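Local coordinates for protein (hdlp (histone deacetylase-like protein)) (Aquifex aeolicus, PDB 1C3P) that probably acts as a zinc-dependent deacetylase, being a bacterial homologue of the histone deacetylases, and binds zinc, at residues 124-136 and 140-152. Residues are numbered along the deposited sequence; the frame is centred on the assembly and turned at random.
Sequences FNPAGGMHHAFKS and GFCYINNPAVGIE. Unlike the reference sequence in segment 140-152: Asn146 (reference Asp).
Beside the zinc site, empty in this model, the loop carrying the histidine pair His131 and His132 packs against the lead-in to helix 146-156, an example of how an active-site loop can be tied to the loop and first turn of the helix that follow it. Asn145, the N-cap of that helix, uses both ends of its amide. With CG swung away from the backbone N (chi1 -165°), the amide is carried to the backbone of Ala133, and ND2 gives Ala133 O a nearly straight bond of 2.8 Å lying in both the carbonyl and the amide plane. OD1 takes Ala148 N at 2.9 Å from above its carbonyl plane. An alanine in place of Asn145 is likely to leave Ala133 O without this donor and Ala148 N without its side-chain cap. One residue on, Asn146, which differs from the reference aspartate, accepts Gly129 N on a lone pair of OD1 (2.8 Å); Thr110 from helix 98-118 also bonds that oxygen. Next to His132, Cys142 SG receives a weak bond from His132 N at 3.7 Å and packs on Met130 CB, while its CB meets the methyl of Ala133. Gly140 O lies near the plane of the His132 ring, at its edge, and takes a weak bond from ND1 (3.4 Å). Asn145 CA also points its hydrogen at Met130 O, 3.3 Å away. The side chains of His131 and His132 lie about 3 and 4 Å, nearest atoms, from those of the zinc ligands Asp168 and His170, respectively, the tandem-histidine loop characteristic of the histone deacetylase active site.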
ATOM      1  N   PHE A 124     -11.392   3.183   4.052  1.00 12.92           N
ATOM      2  CA  PHE A 124     -10.200   2.378   3.833  1.00 14.67           C
ATOM      3  C   PHE A 124     -10.392   1.558   2.563  1.00 22.60           C
ATOM      4  O   PHE A 124     -11.375   0.824   2.426  1.00 19.22           O
ATOM      5  CB  PHE A 124      -9.973   1.448   5.037  1.00 14.67           C
ATOM      6  CG  PHE A 124      -8.815   0.477   4.884  1.00 20.28           C
ATOM      7  CD1 PHE A 124      -7.635   0.853   4.252  1.00 18.56           C
ATOM      8  CD2 PHE A 124      -8.875  -0.794   5.476  1.00 19.53           C
ATOM      9  CE1 PHE A 124      -6.533  -0.016   4.213  1.00 18.75           C
ATOM     10  CE2 PHE A 124      -7.764  -1.671   5.444  1.00 20.18           C
ATOM     11  CZ  PHE A 124      -6.601  -1.277   4.812  1.00 21.57           C
ATOM     12  N   ASN A 125      -9.469   1.716   1.622  1.00 19.39           N
ATOM     13  CA  ASN A 125      -9.491   0.936   0.401  1.00 16.80           C
ATOM     14  C   ASN A 125      -8.272   0.014   0.412  1.00 16.22           C
ATOM     15  O   ASN A 125      -7.187   0.399  -0.025  1.00 15.28           O
ATOM     16  CB  ASN A 125      -9.423   1.826  -0.841  1.00 15.71           C
ATOM     17  CG  ASN A 125      -9.167   1.016  -2.080  1.00 12.84           C
ATOM     18  OD1 ASN A 125      -9.569  -0.146  -2.143  1.00 14.91           O
ATOM     19  ND2 ASN A 125      -8.506   1.617  -3.090  1.00 16.21           N
ATOM     20  N   PRO A 126      -8.432  -1.226   0.898  1.00 14.84           N
ATOM     21  CA  PRO A 126      -7.308  -2.158   0.943  1.00 17.33           C
ATOM     22  C   PRO A 126      -6.706  -2.543  -0.411  1.00 13.78           C
ATOM     23  O   PRO A 126      -5.557  -2.963  -0.477  1.00 17.03           O
ATOM     24  CB  PRO A 126      -7.903  -3.357   1.680  1.00 16.32           C
ATOM     25  CG  PRO A 126      -9.363  -3.316   1.226  1.00 20.95           C
ATOM     26  CD  PRO A 126      -9.637  -1.854   1.471  1.00 18.10           C
ATOM     27  N   ALA A 127      -7.482  -2.402  -1.485  1.00 14.57           N
ATOM     28  CA  ALA A 127      -7.004  -2.751  -2.818  1.00 17.37           C
ATOM     29  C   ALA A 127      -6.083  -1.677  -3.383  1.00 19.77           C
ATOM     30  O   ALA A 127      -5.332  -1.937  -4.324  1.00 15.62           O
ATOM     31  CB  ALA A 127      -8.208  -2.968  -3.778  1.00 14.48           C
ATOM     32  N   GLY A 128      -6.133  -0.485  -2.797  1.00 13.54           N
ATOM     33  CA  GLY A 128      -5.329   0.632  -3.275  1.00 13.53           C
ATOM     34  C   GLY A 128      -3.864   0.605  -2.875  1.00 14.49           C
ATOM     35  O   GLY A 128      -3.381  -0.344  -2.269  1.00 15.65           O
ATOM     36  N   GLY A 129      -3.151   1.666  -3.219  1.00 13.35           N
ATOM     37  CA  GLY A 129      -1.741   1.741  -2.895  1.00 16.28           C
ATOM     38  C   GLY A 129      -0.815   1.046  -3.885  1.00 15.69           C
ATOM     39  O   GLY A 129       0.264   0.609  -3.498  1.00 16.10           O
ATOM     40  N   MET A 130      -1.237   0.926  -5.144  1.00 15.00           N
ATOM     41  CA  MET A 130      -0.416   0.302  -6.204  1.00 13.35           C
ATOM     42  C   MET A 130       0.573   1.388  -6.625  1.00 12.49           C
ATOM     43  O   MET A 130       0.505   1.946  -7.723  1.00 19.54           O
ATOM     44  CB  MET A 130      -1.320  -0.103  -7.366  1.00 12.20           C
ATOM     45  CG  MET A 130      -2.435  -1.029  -6.865  1.00 17.03           C
ATOM     46  SD  MET A 130      -3.479  -1.750  -8.126  1.00 15.41           S
ATOM     47  CE  MET A 130      -2.300  -2.804  -8.880  1.00 46.82           C
ATOM     48  N   HIS A 131       1.539   1.611  -5.740  1.00 16.24           N
ATOM     49  CA  HIS A 131       2.489   2.706  -5.847  1.00 13.80           C
ATOM     50  C   HIS A 131       3.691   2.633  -6.765  1.00 13.69           C
ATOM     51  O   HIS A 131       4.482   3.554  -6.771  1.00 17.21           O
ATOM     52  CB  HIS A 131       2.980   3.063  -4.432  1.00 15.91           C
ATOM     53  CG  HIS A 131       3.785   1.991  -3.763  1.00 13.08           C
ATOM     54  ND1 HIS A 131       4.108   0.794  -4.366  1.00 22.48           N
ATOM     55  CD2 HIS A 131       4.364   1.960  -2.537  1.00 12.46           C
ATOM     56  CE1 HIS A 131       4.850   0.073  -3.540  1.00 16.56           C
ATOM     57  NE2 HIS A 131       5.020   0.758  -2.425  1.00 23.56           N
ATOM     58  N   HIS A 132       3.839   1.555  -7.520  1.00 14.51           N
ATOM     59  CA  HIS A 132       4.991   1.435  -8.408  1.00 20.19           C
ATOM     60  C   HIS A 132       4.773   1.859  -9.867  1.00 16.89           C
ATOM     61  O   HIS A 132       5.737   2.205 -10.541  1.00 14.58           O
ATOM     62  CB  HIS A 132       5.519  -0.013  -8.369  1.00 17.26           C
ATOM     63  CG  HIS A 132       6.255  -0.355  -7.110  1.00 16.85           C
ATOM     64  ND1 HIS A 132       6.055  -1.531  -6.420  1.00 24.80           N
ATOM     65  CD2 HIS A 132       7.228   0.310  -6.444  1.00 13.74           C
ATOM     66  CE1 HIS A 132       6.873  -1.573  -5.381  1.00 12.68           C
ATOM     67  NE2 HIS A 132       7.595  -0.469  -5.375  1.00 28.65           N
ATOM     68  N   ALA A 133       3.536   1.851 -10.361  1.00 16.79           N
ATOM     69  CA  ALA A 133       3.322   2.193 -11.774  1.00 13.76           C
ATOM     70  C   ALA A 133       3.669   3.632 -12.152  1.00 18.80           C
ATOM     71  O   ALA A 133       3.483   4.536 -11.359  1.00 16.86           O
ATOM     72  CB  ALA A 133       1.884   1.888 -12.186  1.00 14.95           C
ATOM     73  N   PHE A 134       4.194   3.811 -13.368  1.00 13.76           N
ATOM     74  CA  PHE A 134       4.566   5.121 -13.895  1.00 19.77           C
ATOM     75  C   PHE A 134       3.481   5.629 -14.828  1.00 14.76           C
ATOM     76  O   PHE A 134       2.602   4.868 -15.249  1.00 18.05           O
ATOM     77  CB  PHE A 134       5.910   5.035 -14.641  1.00 15.59           C
ATOM     78  CG  PHE A 134       7.043   4.624 -13.763  1.00 17.22           C
ATOM     79  CD1 PHE A 134       7.647   3.381 -13.911  1.00 17.88           C
ATOM     80  CD2 PHE A 134       7.489   5.476 -12.753  1.00 21.68           C
ATOM     81  CE1 PHE A 134       8.691   2.988 -13.060  1.00 23.07           C
ATOM     82  CE2 PHE A 134       8.527   5.092 -11.898  1.00 17.64           C
ATOM     83  CZ  PHE A 134       9.127   3.851 -12.053  1.00 19.71           C
ATOM     84  N   LYS A 135       3.552   6.914 -15.172  1.00 16.37           N
ATOM     85  CA  LYS A 135       2.544   7.513 -16.025  1.00 16.24           C
ATOM     86  C   LYS A 135       2.225   6.713 -17.276  1.00 16.60           C
ATOM     87  O   LYS A 135       1.055   6.547 -17.649  1.00 17.24           O
ATOM     88  CB  LYS A 135       2.982   8.944 -16.395  1.00 21.29           C
ATOM     89  CG  LYS A 135       2.072   9.667 -17.380  1.00 30.43           C
ATOM     90  CD  LYS A 135       2.508  11.134 -17.596  1.00 30.26           C
ATOM     91  CE  LYS A 135       2.090  12.072 -16.457  1.00 35.01           C
ATOM     92  NZ  LYS A 135       0.617  12.421 -16.419  1.00 20.61           N
ATOM     93  N   SER A 136       3.262   6.168 -17.897  1.00 18.01           N
ATOM     94  CA  SER A 136       3.089   5.431 -19.133  1.00 15.26           C
ATOM     95  C   SER A 136       3.819   4.106 -19.143  1.00 15.40           C
ATOM     96  O   SER A 136       4.232   3.644 -20.206  1.00 18.77           O
ATOM     97  CB  SER A 136       3.591   6.294 -20.301  1.00 18.07           C
ATOM     98  OG  SER A 136       3.014   7.586 -20.256  1.00 22.22           O
ATOM     99  N   GLY A 140       6.934  -3.013 -10.958  1.00 19.30           N
ATOM    100  CA  GLY A 140       6.742  -3.609  -9.644  1.00 21.34           C
ATOM    101  C   GLY A 140       5.389  -4.250  -9.392  1.00 20.19           C
ATOM    102  O   GLY A 140       4.820  -4.090  -8.306  1.00 18.77           O
ATOM    103  N   PHE A 141       4.881  -4.981 -10.381  1.00 15.52           N
ATOM    104  CA  PHE A 141       3.590  -5.668 -10.279  1.00 20.71           C
ATOM    105  C   PHE A 141       2.440  -4.692 -10.431  1.00 14.45           C
ATOM    106  O   PHE A 141       1.291  -5.101 -10.389  1.00 16.39           O
ATOM    107  CB  PHE A 141       3.376  -6.331  -8.912  1.00 20.03           C
ATOM    108  CG  PHE A 141       4.486  -7.235  -8.455  1.00 28.32           C
ATOM    109  CD1 PHE A 141       4.525  -7.652  -7.114  1.00 24.25           C
ATOM    110  CD2 PHE A 141       5.464  -7.698  -9.328  1.00 30.11           C
ATOM    111  CE1 PHE A 141       5.509  -8.506  -6.662  1.00 25.94           C
ATOM    112  CE2 PHE A 141       6.462  -8.563  -8.873  1.00 21.64           C
ATOM    113  CZ  PHE A 141       6.480  -8.966  -7.538  1.00 24.44           C
ATOM    114  N   CYS A 142       2.733  -3.403 -10.572  1.00 16.77           N
ATOM    115  CA  CYS A 142       1.669  -2.415 -10.706  1.00 17.71           C
ATOM    116  C   CYS A 142       1.480  -1.917 -12.140  1.00 18.09           C
ATOM    117  O   CYS A 142       2.465  -1.634 -12.841  1.00 16.60           O
ATOM    118  CB  CYS A 142       1.964  -1.213  -9.798  1.00 13.95           C
ATOM    119  SG  CYS A 142       2.136  -1.633  -8.051  1.00 16.63           S
ATOM    120  N   TYR A 143       0.216  -1.808 -12.562  1.00 12.50           N
ATOM    121  CA  TYR A 143      -0.119  -1.326 -13.899  1.00 15.32           C
ATOM    122  C   TYR A 143      -0.767   0.053 -13.853  1.00 17.35           C
ATOM    123  O   TYR A 143      -0.602   0.847 -14.778  1.00 16.67           O
ATOM    124  CB  TYR A 143      -1.074  -2.274 -14.629  1.00 13.07           C
ATOM    125  CG  TYR A 143      -0.625  -3.719 -14.637  1.00 15.80           C
ATOM    126  CD1 TYR A 143      -0.902  -4.559 -13.560  1.00 15.48           C
ATOM    127  CD2 TYR A 143       0.074  -4.244 -15.727  1.00 14.60           C
ATOM    128  CE1 TYR A 143      -0.498  -5.907 -13.568  1.00 11.99           C
ATOM    129  CE2 TYR A 143       0.484  -5.580 -15.745  1.00 10.74           C
ATOM    130  CZ  TYR A 143       0.189  -6.404 -14.661  1.00 20.89           C
ATOM    131  OH  TYR A 143       0.545  -7.736 -14.686  1.00 18.87           O
ATOM    132  N   ILE A 144      -1.509   0.336 -12.784  1.00 14.93           N
ATOM    133  CA  ILE A 144      -2.159   1.632 -12.636  1.00 14.17           C
ATOM    134  C   ILE A 144      -1.770   2.168 -11.261  1.00 17.22           C
ATOM    135  O   ILE A 144      -1.853   1.444 -10.265  1.00 14.72           O
ATOM    136  CB  ILE A 144      -3.678   1.485 -12.730  1.00 14.87           C
ATOM    137  CG1 ILE A 144      -4.042   0.859 -14.087  1.00 16.98           C
ATOM    138  CG2 ILE A 144      -4.360   2.827 -12.477  1.00 13.55           C
ATOM    139  CD1 ILE A 144      -5.543   0.680 -14.341  1.00 17.42           C
ATOM    140  N   ASN A 145      -1.337   3.425 -11.205  1.00 13.46           N
ATOM    141  CA  ASN A 145      -0.917   4.019  -9.934  1.00 16.09           C
ATOM    142  C   ASN A 145      -2.126   4.723  -9.284  1.00 15.04           C
ATOM    143  O   ASN A 145      -2.369   5.902  -9.546  1.00 15.72           O
ATOM    144  CB  ASN A 145       0.209   5.027 -10.205  1.00 14.50           C
ATOM    145  CG  ASN A 145       0.955   5.416  -8.945  1.00 15.64           C
ATOM    146  OD1 ASN A 145       0.353   5.828  -7.960  1.00 14.97           O
ATOM    147  ND2 ASN A 145       2.273   5.269  -8.969  1.00 16.74           N
ATOM    148  N   ASN A 146      -2.890   4.028  -8.438  1.00 12.34           N
ATOM    149  CA  ASN A 146      -4.076   4.680  -7.867  1.00 15.31           C
ATOM    150  C   ASN A 146      -3.693   5.837  -6.944  1.00 13.04           C
ATOM    151  O   ASN A 146      -4.406   6.833  -6.869  1.00 14.76           O
ATOM    152  CB  ASN A 146      -5.010   3.652  -7.209  1.00 15.81           C
ATOM    153  CG  ASN A 146      -4.385   2.962  -6.032  1.00 15.25           C
ATOM    154  OD1 ASN A 146      -4.661   3.318  -4.894  1.00 13.57           O
ATOM    155  ND2 ASN A 146      -3.515   1.980  -6.296  1.00 10.85           N
ATOM    156  N   PRO A 147      -2.572   5.721  -6.207  1.00 14.28           N
ATOM    157  CA  PRO A 147      -2.266   6.898  -5.383  1.00 13.51           C
ATOM    158  C   PRO A 147      -2.113   8.181  -6.253  1.00 18.86           C
ATOM    159  O   PRO A 147      -2.585   9.265  -5.871  1.00 16.24           O
ATOM    160  CB  PRO A 147      -0.954   6.510  -4.711  1.00 14.44           C
ATOM    161  CG  PRO A 147      -1.139   4.995  -4.519  1.00 12.32           C
ATOM    162  CD  PRO A 147      -1.602   4.640  -5.943  1.00  7.62           C
ATOM    163  N   ALA A 148      -1.468   8.063  -7.419  1.00 15.01           N
ATOM    164  CA  ALA A 148      -1.270   9.241  -8.288  1.00 15.58           C
ATOM    165  C   ALA A 148      -2.586   9.697  -8.910  1.00 14.94           C
ATOM    166  O   ALA A 148      -2.827  10.894  -9.049  1.00 14.69           O
ATOM    167  CB  ALA A 148      -0.237   8.946  -9.386  1.00 12.93           C
ATOM    168  N   VAL A 149      -3.436   8.749  -9.280  1.00 12.49           N
ATOM    169  CA  VAL A 149      -4.746   9.083  -9.824  1.00 15.31           C
ATOM    170  C   VAL A 149      -5.492   9.830  -8.728  1.00 20.14           C
ATOM    171  O   VAL A 149      -6.090  10.886  -8.973  1.00 17.32           O
ATOM    172  CB  VAL A 149      -5.535   7.818 -10.213  1.00 14.77           C
ATOM    173  CG1 VAL A 149      -7.013   8.147 -10.505  1.00 14.68           C
ATOM    174  CG2 VAL A 149      -4.900   7.185 -11.433  1.00 12.50           C
ATOM    175  N   GLY A 150      -5.434   9.293  -7.512  1.00 15.45           N
ATOM    176  CA  GLY A 150      -6.131   9.918  -6.398  1.00 20.96           C
ATOM    177  C   GLY A 150      -5.654  11.317  -6.050  1.00 24.16           C
ATOM    178  O   GLY A 150      -6.460  12.212  -5.757  1.00 19.50           O
ATOM    179  N   ILE A 151      -4.341  11.510  -6.057  1.00 16.67           N
ATOM    180  CA  ILE A 151      -3.769  12.817  -5.748  1.00 19.56           C
ATOM    181  C   ILE A 151      -4.139  13.823  -6.838  1.00 22.66           C
ATOM    182  O   ILE A 151      -4.450  14.970  -6.534  1.00 20.08           O
ATOM    183  CB  ILE A 151      -2.246  12.704  -5.578  1.00 16.46           C
ATOM    184  CG1 ILE A 151      -1.940  11.938  -4.277  1.00 12.31           C
ATOM    185  CG2 ILE A 151      -1.589  14.101  -5.578  1.00 17.93           C
ATOM    186  CD1 ILE A 151      -0.476  11.539  -4.135  1.00 18.71           C
ATOM    187  N   GLU A 152      -4.116  13.401  -8.100  1.00 19.71           N
ATOM    188  CA  GLU A 152      -4.480  14.302  -9.189  1.00 13.85           C
ATOM    189  C   GLU A 152      -5.968  14.589  -9.112  1.00 16.85           C
ATOM    190  O   GLU A 152      -6.433  15.666  -9.483  1.00 19.25           O
ATOM    191  CB  GLU A 152      -4.133  13.686 -10.544  1.00 20.21           C
ATOM    192  CG  GLU A 152      -2.639  13.672 -10.803  1.00 22.16           C
ATOM    193  CD  GLU A 152      -2.066  15.064 -10.990  1.00 26.94           C
ATOM    194  OE1 GLU A 152      -0.832  15.183 -11.041  1.00 25.03           O
ATOM    195  OE2 GLU A 152      -2.845  16.035 -11.101  1.00 24.95           O
TER